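Local atomic coordinates of Myo-inositol 2-dehydrogenase (PDB entry 3CEA), a protein that probably catalyses the NAD-dependent oxidation of myo-inositol at its 2-hydroxyl. Residues G20-R25 and R293-F298; R132-S137 and V302-N307. All coordinates share one frame; numbering follows the deposited sequence.

Interaction 1: residues G20-R25 and R293-F298; sequences GERHAR and RFDTAF. With NAD (nicotinamide-adenine-dinucleotide), chain E.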
ATOM      1  N   GLY A  20      17.692  22.182  17.512  1.00 47.19           N
ATOM      2  CA  GLY A  20      18.167  23.561  17.481  1.00 47.00           C
ATOM      3  C   GLY A  20      18.669  24.010  16.125  1.00 47.05           C
ATOM      4  O   GLY A  20      18.310  25.091  15.655  1.00 47.00           O
ATOM      5  N   GLU A  21      19.487  23.172  15.490  1.00 47.26           N
ATOM      6  CA  GLU A  21      20.071  23.493  14.186  1.00 47.75           C
ATOM      7  C   GLU A  21      19.024  23.628  13.079  1.00 46.91           C
ATOM      8  O   GLU A  21      19.190  24.435  12.166  1.00 47.28           O
ATOM      9  CB  GLU A  21      21.161  22.484  13.798  1.00 47.56           C
ATOM     10  CG  GLU A  21      20.673  21.089  13.421  1.00 49.40           C
ATOM     11  CD  GLU A  21      21.785  20.208  12.872  1.00 49.62           C
ATOM     12  OE1 GLU A  21      22.912  20.244  13.419  1.00 54.66           O
ATOM     13  OE2 GLU A  21      21.529  19.473  11.894  1.00 54.49           O
ATOM     14  N   ARG A  22      17.951  22.846  13.177  1.00 46.04           N
ATOM     15  CA  ARG A  22      16.855  22.899  12.213  1.00 45.42           C
ATOM     16  C   ARG A  22      16.018  24.170  12.400  1.00 45.02           C
ATOM     17  O   ARG A  22      15.701  24.861  11.427  1.00 44.49           O
ATOM     18  CB  ARG A  22      15.982  21.642  12.325  1.00 45.41           C
ATOM     19  CG  ARG A  22      15.002  21.455  11.177  1.00 44.84           C
ATOM     20  CD  ARG A  22      14.215  20.156  11.303  1.00 45.07           C
ATOM     21  NE  ARG A  22      15.059  18.974  11.127  1.00 43.72           N
ATOM     22  CZ  ARG A  22      15.411  18.464   9.948  1.00 43.26           C
ATOM     23  NH1 ARG A  22      15.000  19.026   8.818  1.00 42.98           N
ATOM     24  NH2 ARG A  22      16.178  17.383   9.899  1.00 40.88           N
ATOM     25  N   HIS A  23      15.670  24.465  13.655  1.00 44.84           N
ATOM     26  CA  HIS A  23      14.987  25.709  14.013  1.00 44.71           C
ATOM     27  C   HIS A  23      15.757  26.944  13.554  1.00 44.81           C
ATOM     28  O   HIS A  23      15.165  27.883  13.026  1.00 44.70           O
ATOM     29  CB  HIS A  23      14.759  25.792  15.526  1.00 44.50           C
ATOM     30  CG  HIS A  23      13.514  25.106  15.995  1.00 43.58           C
ATOM     31  ND1 HIS A  23      12.334  25.131  15.281  1.00 42.87           N
ATOM     32  CD2 HIS A  23      13.256  24.408  17.126  1.00 42.40           C
ATOM     33  CE1 HIS A  23      11.410  24.458  15.943  1.00 42.70           C
ATOM     34  NE2 HIS A  23      11.942  24.012  17.066  1.00 42.01           N
ATOM     35  N   ALA A  24      17.074  26.933  13.761  1.00 45.22           N
ATOM     36  CA  ALA A  24      17.944  28.043  13.365  1.00 45.60           C
ATOM     37  C   ALA A  24      17.980  28.230  11.849  1.00 45.92           C
ATOM     38  O   ALA A  24      17.962  29.359  11.363  1.00 45.86           O
ATOM     39  CB  ALA A  24      19.348  27.840  13.911  1.00 45.49           C
ATOM     40  N   ARG A  25      18.028  27.121  11.116  1.00 46.50           N
ATOM     41  CA  ARG A  25      17.991  27.146   9.653  1.00 47.05           C
ATOM     42  C   ARG A  25      16.696  27.768   9.128  1.00 47.17           C
ATOM     43  O   ARG A  25      16.737  28.629   8.248  1.00 47.23           O
ATOM     44  CB  ARG A  25      18.171  25.738   9.075  1.00 47.16           C
ATOM     45  CG  ARG A  25      19.604  25.232   9.072  1.00 48.67           C
ATOM     46  CD  ARG A  25      19.696  23.894   8.358  1.00 51.82           C
ATOM     47  NE  ARG A  25      21.067  23.394   8.278  1.00 54.49           N
ATOM     48  CZ  ARG A  25      21.556  22.397   9.015  1.00 55.42           C
ATOM     49  NH1 ARG A  25      20.791  21.771   9.903  1.00 55.15           N
ATOM     50  NH2 ARG A  25      22.818  22.023   8.859  1.00 55.36           N
ATOM     51  N   ARG A 293      10.433  14.135   9.013  1.00 43.11           N
ATOM     52  CA  ARG A 293       8.995  13.877   9.024  1.00 42.47           C
ATOM     53  C   ARG A 293       8.184  15.149   9.278  1.00 42.48           C
ATOM     54  O   ARG A 293       7.173  15.392   8.613  1.00 42.16           O
ATOM     55  CB  ARG A 293       8.666  12.794  10.067  1.00 42.21           C
ATOM     56  CG  ARG A 293       7.186  12.629  10.434  1.00 41.60           C
ATOM     57  CD  ARG A 293       6.327  12.159   9.269  1.00 40.13           C
ATOM     58  NE  ARG A 293       4.918  12.065   9.641  1.00 41.09           N
ATOM     59  CZ  ARG A 293       4.019  13.035   9.477  1.00 41.19           C
ATOM     60  NH1 ARG A 293       4.365  14.200   8.937  1.00 40.12           N
ATOM     61  NH2 ARG A 293       2.763  12.836   9.853  1.00 38.89           N
ATOM     62  N   PHE A 294       8.643  15.963  10.224  1.00 42.55           N
ATOM     63  CA  PHE A 294       7.874  17.113  10.684  1.00 42.46           C
ATOM     64  C   PHE A 294       8.459  18.476  10.312  1.00 42.94           C
ATOM     65  O   PHE A 294       8.057  19.502  10.877  1.00 43.28           O
ATOM     66  CB  PHE A 294       7.637  17.006  12.194  1.00 42.19           C
ATOM     67  CG  PHE A 294       6.713  15.886  12.579  1.00 41.77           C
ATOM     68  CD1 PHE A 294       5.366  15.927  12.227  1.00 41.38           C
ATOM     69  CD2 PHE A 294       7.186  14.788  13.288  1.00 41.41           C
ATOM     70  CE1 PHE A 294       4.502  14.891  12.576  1.00 41.21           C
ATOM     71  CE2 PHE A 294       6.329  13.751  13.648  1.00 41.19           C
ATOM     72  CZ  PHE A 294       4.983  13.805  13.288  1.00 41.62           C
ATOM     73  N   ASP A 295       9.384  18.483   9.350  1.00 43.02           N
ATOM     74  CA  ASP A 295      10.054  19.708   8.894  1.00 42.81           C
ATOM     75  C   ASP A 295       9.096  20.880   8.644  1.00 42.79           C
ATOM     76  O   ASP A 295       9.314  21.979   9.156  1.00 42.95           O
ATOM     77  CB  ASP A 295      10.890  19.428   7.642  1.00 42.79           C
ATOM     78  CG  ASP A 295      11.731  20.620   7.222  1.00 44.15           C
ATOM     79  OD1 ASP A 295      12.711  20.947   7.931  1.00 44.13           O
ATOM     80  OD2 ASP A 295      11.411  21.227   6.175  1.00 45.00           O
ATOM     81  N   THR A 296       8.042  20.638   7.861  1.00 42.70           N
ATOM     82  CA  THR A 296       7.043  21.669   7.547  1.00 42.45           C
ATOM     83  C   THR A 296       6.285  22.133   8.797  1.00 42.58           C
ATOM     84  O   THR A 296       6.095  23.335   8.999  1.00 43.20           O
ATOM     85  CB  THR A 296       6.043  21.192   6.467  1.00 42.32           C
ATOM     86  OG1 THR A 296       6.756  20.632   5.358  1.00 41.80           O
ATOM     87  CG2 THR A 296       5.181  22.348   5.972  1.00 41.93           C
ATOM     88  N   ALA A 297       5.865  21.180   9.632  1.00 42.27           N
ATOM     89  CA  ALA A 297       5.172  21.485  10.887  1.00 41.81           C
ATOM     90  C   ALA A 297       6.020  22.356  11.814  1.00 41.79           C
ATOM     91  O   ALA A 297       5.499  23.274  12.447  1.00 41.62           O
ATOM     92  CB  ALA A 297       4.748  20.203  11.592  1.00 41.78           C
ATOM     93  N   PHE A 298       7.319  22.061  11.887  1.00 42.10           N
ATOM     94  CA  PHE A 298       8.274  22.871  12.648  1.00 42.09           C
ATOM     95  C   PHE A 298       8.362  24.293  12.107  1.00 42.45           C
ATOM     96  O   PHE A 298       8.443  25.250  12.875  1.00 42.86           O
ATOM     97  CB  PHE A 298       9.668  22.247  12.614  1.00 41.92           C
ATOM     98  CG  PHE A 298       9.849  21.090  13.559  1.00 42.36           C
ATOM     99  CD1 PHE A 298       9.585  21.232  14.921  1.00 40.44           C
ATOM    100  CD2 PHE A 298      10.322  19.868  13.090  1.00 41.40           C
ATOM    101  CE1 PHE A 298       9.768  20.167  15.797  1.00 41.47           C
ATOM    102  CE2 PHE A 298      10.511  18.793  13.961  1.00 42.64           C
ATOM    103  CZ  PHE A 298      10.233  18.942  15.316  1.00 42.45           C
TER
HETATM  104  PA  NAD E 400      20.633  18.290  21.961  1.00 47.24           P
HETATM  105  O1A NAD E 400      20.862  17.681  20.630  1.00 46.59           O
HETATM  106  O2A NAD E 400      21.403  17.602  23.020  1.00 47.10           O
HETATM  107  O5B NAD E 400      20.990  19.858  21.891  1.00 50.10           O
HETATM  108  C5B NAD E 400      21.071  20.637  23.067  1.00 53.34           C
HETATM  109  C4B NAD E 400      21.756  21.967  22.760  1.00 54.76           C
HETATM  110  O4B NAD E 400      21.584  22.877  23.833  1.00 55.87           O
HETATM  111  C3B NAD E 400      23.252  21.806  22.548  1.00 55.00           C
HETATM  112  O3B NAD E 400      23.598  22.521  21.388  1.00 54.65           O
HETATM  113  C2B NAD E 400      23.891  22.437  23.770  1.00 56.34           C
HETATM  114  O2B NAD E 400      25.097  23.102  23.467  1.00 57.36           O
HETATM  115  C1B NAD E 400      22.827  23.410  24.251  1.00 55.99           C
HETATM  116  N9A NAD E 400      22.858  23.571  25.718  1.00 56.19           N
HETATM  117  C8A NAD E 400      22.816  22.574  26.661  1.00 56.40           C
HETATM  118  N7A NAD E 400      22.859  23.135  27.892  1.00 56.27           N
HETATM  119  C5A NAD E 400      22.934  24.477  27.746  1.00 56.29           C
HETATM  120  C6A NAD E 400      23.005  25.513  28.671  1.00 55.56           C
HETATM  121  N6A NAD E 400      22.757  25.265  29.952  1.00 55.25           N
HETATM  122  N1A NAD E 400      23.072  26.820  28.220  1.00 56.21           N
HETATM  123  C2A NAD E 400      23.069  27.093  26.862  1.00 55.83           C
HETATM  124  N3A NAD E 400      23.000  26.056  25.948  1.00 55.08           N
HETATM  125  C4A NAD E 400      22.933  24.768  26.383  1.00 56.11           C
HETATM  126  O3  NAD E 400      19.064  18.264  22.326  1.00 49.83           O
HETATM  127  PN  NAD E 400      17.923  18.371  21.193  1.00 48.70           P
HETATM  128  O1N NAD E 400      18.325  19.382  20.186  1.00 46.84           O
HETATM  129  O2N NAD E 400      17.587  16.992  20.784  1.00 49.70           O
HETATM  130  O5D NAD E 400      16.636  18.921  21.982  1.00 49.86           O
HETATM  131  C5D NAD E 400      16.670  20.033  22.845  1.00 48.86           C
HETATM  132  C4D NAD E 400      15.260  20.243  23.390  1.00 48.59           C
HETATM  133  O4D NAD E 400      14.309  20.095  22.350  1.00 48.80           O
HETATM  134  C3D NAD E 400      14.914  19.235  24.475  1.00 48.69           C
HETATM  135  O3D NAD E 400      14.389  19.921  25.587  1.00 48.31           O
HETATM  136  C2D NAD E 400      13.863  18.339  23.849  1.00 48.39           C
HETATM  137  O2D NAD E 400      12.859  17.979  24.766  1.00 48.85           O
HETATM  138  C1D NAD E 400      13.295  19.174  22.709  1.00 48.25           C
HETATM  139  N1N NAD E 400      12.903  18.335  21.558  1.00 48.25           N
HETATM  140  C2N NAD E 400      11.644  18.482  21.032  1.00 48.31           C
HETATM  141  C3N NAD E 400      11.235  17.704  19.944  1.00 48.30           C
HETATM  142  C7N NAD E 400       9.930  17.972  19.250  1.00 49.04           C
HETATM  143  O7N NAD E 400       9.356  16.940  18.482  1.00 47.83           O
HETATM  144  N7N NAD E 400       9.341  19.166  19.370  1.00 48.79           N
HETATM  145  C4N NAD E 400      12.117  16.775  19.396  1.00 47.76           C
HETATM  146  C5N NAD E 400      13.394  16.632  19.937  1.00 47.89           C
HETATM  147  C6N NAD E 400      13.776  17.421  21.021  1.00 47.25           C
HETATM  148  O   HOH W   1      11.139  25.541  12.823  1.00 38.87           O
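Arg22 and Asp295 form a salt bridge between the helix that follows the Rossmann glycine turn and the first turn of helix 295-311. NH1 of Arg22 gives a hydrogen bond to OD1 of Asp295 at 3.1 Å, with an N-H...O angle of 147°. OD1 lies near the guanidinium plane, yet is itself met from above the carboxylate plane, the two flat groups being turned 82° from each other. Arg22 reaches across with CG anti to its backbone N (chi1 -167°) and a bend at chi3. The charges have further partners: NH2 of Arg22 pairs with Glu292, and OD1 of Asp295 also binds NE2 of His26, so the ion pair belongs to a small polar cluster.

Beneath it the contact turns aromatic and buried. CE1 of His23 packs on CD1 of Phe298 at 3.8 Å, the ring planes nearly perpendicular and their centroids 5.5 Å apart, while CD of Arg22 lies 4.3 Å from CD2 of the same phenylalanine. Both imidazole nitrogens are engaged: ND1 meets a water at 2.8 Å, in the ring plane, which donates weakly to O of Phe298, and NE2 is hydrogen-bonded to Glu101, whose other carboxylate oxygen binds NAD. The far end of the Phe298 ring reaches the cofactor, CE1 lying 3.7 Å from the carboxamide N7N, which is at the ring edge. With Gly20 in the probable GxGxxG turn, the arrangement belongs to the NAD pocket of a Rossmann fold, to which a helix from much later in the chain contributes Phe298.

Interaction 2: residues R132-S137 and V302-N307; sequences RRYDDS and VQDFVN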
ATOM      1  N   ARG A 132       3.056  18.642  16.083  1.00 43.97           N
ATOM      2  CA  ARG A 132       2.196  17.690  15.365  1.00 43.86           C
ATOM      3  C   ARG A 132       0.802  18.242  15.085  1.00 43.71           C
ATOM      4  O   ARG A 132       0.150  17.824  14.128  1.00 44.12           O
ATOM      5  CB  ARG A 132       2.103  16.350  16.100  1.00 43.91           C
ATOM      6  CG  ARG A 132       3.429  15.611  16.191  1.00 42.54           C
ATOM      7  CD  ARG A 132       3.237  14.184  16.655  1.00 43.37           C
ATOM      8  NE  ARG A 132       4.508  13.571  17.042  1.00 44.41           N
ATOM      9  CZ  ARG A 132       4.618  12.398  17.657  1.00 43.75           C
ATOM     10  NH1 ARG A 132       3.534  11.697  17.964  1.00 43.78           N
ATOM     11  NH2 ARG A 132       5.816  11.928  17.976  1.00 46.10           N
ATOM     12  N   ARG A 133       0.364  19.190  15.912  1.00 43.33           N
ATOM     13  CA  ARG A 133      -0.919  19.870  15.719  1.00 43.25           C
ATOM     14  C   ARG A 133      -0.935  20.726  14.448  1.00 43.15           C
ATOM     15  O   ARG A 133      -2.001  21.026  13.905  1.00 43.38           O
ATOM     16  CB  ARG A 133      -1.258  20.740  16.932  1.00 43.13           C
ATOM     17  CG  ARG A 133      -1.627  19.967  18.188  1.00 43.44           C
ATOM     18  CD  ARG A 133      -2.647  20.748  19.004  1.00 43.78           C
ATOM     19  NE  ARG A 133      -2.794  20.240  20.367  1.00 42.86           N
ATOM     20  CZ  ARG A 133      -3.721  20.658  21.227  1.00 44.81           C
ATOM     21  NH1 ARG A 133      -4.600  21.589  20.871  1.00 43.59           N
ATOM     22  NH2 ARG A 133      -3.774  20.142  22.448  1.00 43.65           N
ATOM     23  N   TYR A 134       0.255  21.110  13.990  1.00 43.08           N
ATOM     24  CA  TYR A 134       0.430  21.911  12.778  1.00 42.81           C
ATOM     25  C   TYR A 134       0.586  21.047  11.525  1.00 42.80           C
ATOM     26  O   TYR A 134       0.363  21.524  10.409  1.00 42.98           O
ATOM     27  CB  TYR A 134       1.644  22.835  12.920  1.00 42.41           C
ATOM     28  CG  TYR A 134       1.481  23.912  13.970  1.00 42.29           C
ATOM     29  CD1 TYR A 134       1.764  23.656  15.314  1.00 42.06           C
ATOM     30  CD2 TYR A 134       1.046  25.190  13.620  1.00 41.64           C
ATOM     31  CE1 TYR A 134       1.613  24.644  16.281  1.00 42.16           C
ATOM     32  CE2 TYR A 134       0.893  26.185  14.579  1.00 40.97           C
ATOM     33  CZ  TYR A 134       1.179  25.905  15.905  1.00 41.29           C
ATOM     34  OH  TYR A 134       1.030  26.886  16.855  1.00 41.97           O
ATOM     35  N   ASP A 135       0.976  19.784  11.717  1.00 42.62           N
ATOM     36  CA  ASP A 135       1.188  18.846  10.610  1.00 42.19           C
ATOM     37  C   ASP A 135      -0.070  18.703   9.753  1.00 41.83           C
ATOM     38  O   ASP A 135      -1.181  18.614  10.281  1.00 41.69           O
ATOM     39  CB  ASP A 135       1.634  17.480  11.137  1.00 42.19           C
ATOM     40  CG  ASP A 135       1.797  16.454  10.033  1.00 42.97           C
ATOM     41  OD1 ASP A 135       2.815  16.506   9.310  1.00 44.17           O
ATOM     42  OD2 ASP A 135       0.901  15.598   9.884  1.00 44.28           O
ATOM     43  N   ASP A 136       0.128  18.684   8.436  1.00 41.46           N
ATOM     44  CA  ASP A 136      -0.961  18.660   7.457  1.00 41.31           C
ATOM     45  C   ASP A 136      -1.868  17.439   7.595  1.00 41.00           C
ATOM     46  O   ASP A 136      -3.090  17.559   7.493  1.00 40.76           O
ATOM     47  CB  ASP A 136      -0.391  18.734   6.035  1.00 41.54           C
ATOM     48  CG  ASP A 136      -1.440  19.109   5.002  1.00 42.02           C
ATOM     49  N   SER A 137      -1.260  16.277   7.831  1.00 40.92           N
ATOM     50  CA  SER A 137      -1.985  15.007   7.939  1.00 40.65           C
ATOM     51  C   SER A 137      -2.802  14.890   9.227  1.00 40.84           C
ATOM     52  O   SER A 137      -3.975  14.497   9.192  1.00 40.44           O
ATOM     53  CB  SER A 137      -1.026  13.818   7.799  1.00 40.32           C
ATOM     54  OG  SER A 137      -0.499  13.743   6.488  1.00 37.84           O
ATOM     55  N   VAL A 302       6.640  27.775  14.121  1.00 44.57           N
ATOM     56  CA  VAL A 302       7.521  28.897  14.438  1.00 44.63           C
ATOM     57  C   VAL A 302       7.012  30.164  13.752  1.00 44.50           C
ATOM     58  O   VAL A 302       7.041  31.247  14.339  1.00 44.69           O
ATOM     59  CB  VAL A 302       8.998  28.591  14.076  1.00 44.74           C
ATOM     60  CG1 VAL A 302       9.856  29.852  14.127  1.00 44.09           C
ATOM     61  CG2 VAL A 302       9.561  27.539  15.020  1.00 45.42           C
ATOM     62  N   GLN A 303       6.529  30.011  12.520  1.00 44.24           N
ATOM     63  CA  GLN A 303       5.890  31.104  11.796  1.00 44.21           C
ATOM     64  C   GLN A 303       4.645  31.591  12.539  1.00 44.07           C
ATOM     65  O   GLN A 303       4.406  32.795  12.630  1.00 44.02           O
ATOM     66  CB  GLN A 303       5.529  30.679  10.369  1.00 44.30           C
ATOM     67  CG  GLN A 303       4.988  31.812   9.492  1.00 44.08           C
ATOM     68  CD  GLN A 303       6.053  32.833   9.134  1.00 44.67           C
ATOM     69  OE1 GLN A 303       6.992  32.535   8.395  1.00 45.24           O
ATOM     70  NE2 GLN A 303       5.908  34.046   9.658  1.00 44.31           N
ATOM     71  N   ASP A 304       3.866  30.650  13.071  1.00 44.03           N
ATOM     72  CA  ASP A 304       2.672  30.975  13.852  1.00 44.11           C
ATOM     73  C   ASP A 304       3.033  31.772  15.106  1.00 44.03           C
ATOM     74  O   ASP A 304       2.343  32.734  15.453  1.00 43.91           O
ATOM     75  CB  ASP A 304       1.896  29.706  14.221  1.00 44.13           C
ATOM     76  CG  ASP A 304       0.596  30.004  14.961  1.00 44.72           C
ATOM     77  OD1 ASP A 304      -0.226  30.800  14.451  1.00 45.49           O
ATOM     78  OD2 ASP A 304       0.393  29.431  16.054  1.00 44.14           O
ATOM     79  N   PHE A 305       4.120  31.372  15.768  1.00 43.71           N
ATOM     80  CA  PHE A 305       4.640  32.086  16.936  1.00 43.74           C
ATOM     81  C   PHE A 305       5.047  33.516  16.589  1.00 43.85           C
ATOM     82  O   PHE A 305       4.698  34.454  17.306  1.00 43.90           O
ATOM     83  CB  PHE A 305       5.825  31.328  17.552  1.00 43.71           C
ATOM     84  CG  PHE A 305       6.591  32.118  18.580  1.00 42.92           C
ATOM     85  CD1 PHE A 305       6.104  32.259  19.875  1.00 41.94           C
ATOM     86  CD2 PHE A 305       7.805  32.718  18.253  1.00 43.58           C
ATOM     87  CE1 PHE A 305       6.809  32.988  20.829  1.00 42.08           C
ATOM     88  CE2 PHE A 305       8.520  33.450  19.198  1.00 42.28           C
ATOM     89  CZ  PHE A 305       8.021  33.584  20.490  1.00 42.87           C
ATOM     90  N   VAL A 306       5.793  33.667  15.495  1.00 43.91           N
ATOM     91  CA  VAL A 306       6.240  34.977  15.020  1.00 43.85           C
ATOM     92  C   VAL A 306       5.039  35.874  14.709  1.00 44.02           C
ATOM     93  O   VAL A 306       5.011  37.038  15.117  1.00 44.19           O
ATOM     94  CB  VAL A 306       7.196  34.848  13.800  1.00 43.74           C
ATOM     95  CG1 VAL A 306       7.428  36.198  13.128  1.00 43.52           C
ATOM     96  CG2 VAL A 306       8.525  34.244  14.232  1.00 43.18           C
ATOM     97  N   ASN A 307       4.050  35.319  14.005  1.00 44.02           N
ATOM     98  CA  ASN A 307       2.791  36.014  13.735  1.00 44.13           C
ATOM     99  C   ASN A 307       2.068  36.388  15.028  1.00 44.37           C
ATOM    100  O   ASN A 307       1.533  37.492  15.150  1.00 44.37           O
ATOM    101  CB  ASN A 307       1.870  35.158  12.858  1.00 44.09           C
ATOM    102  CG  ASN A 307       2.445  34.892  11.472  1.00 44.71           C
ATOM    103  OD1 ASN A 307       3.175  35.714  10.914  1.00 43.44           O
ATOM    104  ND2 ASN A 307       2.109  33.733  10.910  1.00 43.49           N
TER
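Tyr134 reaches Asp304 with its whole length. From CB, which heads toward helix 295-311, CG is set beside the backbone N and anti to the carbonyl carbon (chi1 -67°), carrying the ring outward from the loop before helix 136-146. On the ring, CE2 is the carbon that meets the helix, 3.7 Å from CB of Asp304 and 3.6 Å from its OD2. CZ also lies 3.6 Å from OD2, and at the tip OH donates a hydrogen bond of 2.7 Å to that oxygen. The acceptor sits at the edge of the phenol, near the ring plane, and is approached on its anti side, 28° out of the carboxylate plane; ring and carboxylate are inclined at 55°. CG of Asp304 is anti to its backbone N, which brings the carboxylate out to the hydroxyl. Gln127, on the short edge strand 126-127, touches both side chains.

A phenylalanine in place of Tyr134 would lack the hydroxyl that OD2 accepts from, and the carboxylate would probably be freer to turn.

Just beyond, OD2 of Asp135 accepts weakly from N of Ser137, 3.1 Å away, and also binds N of Tyr138. This is an N-cap at the start of helix 136-146; the tyrosine thus ties the loop ahead of this capped helix to the side of helix 295-311.

In the fold
Both interactions use helix 295-311: interaction 1 its first turn and interaction 2 its middle. Interaction 1 is partly buried and mixes a charged cluster with aromatic packing beside NAD, whereas interaction 2 is a surface contact that rests on a single tyrosine-carboxylate hydrogen bond and buries less than half as much area. Their centres lie 11 Å apart and they touch directly. Arg293 forms a salt bridge with Asp135, the ring of Phe294 packs on Arg132, and Val302 rests against His23. The helix is thus held on one flank by the cofactor-binding helix 20-29 and on another by the chain leading into helix 136-146.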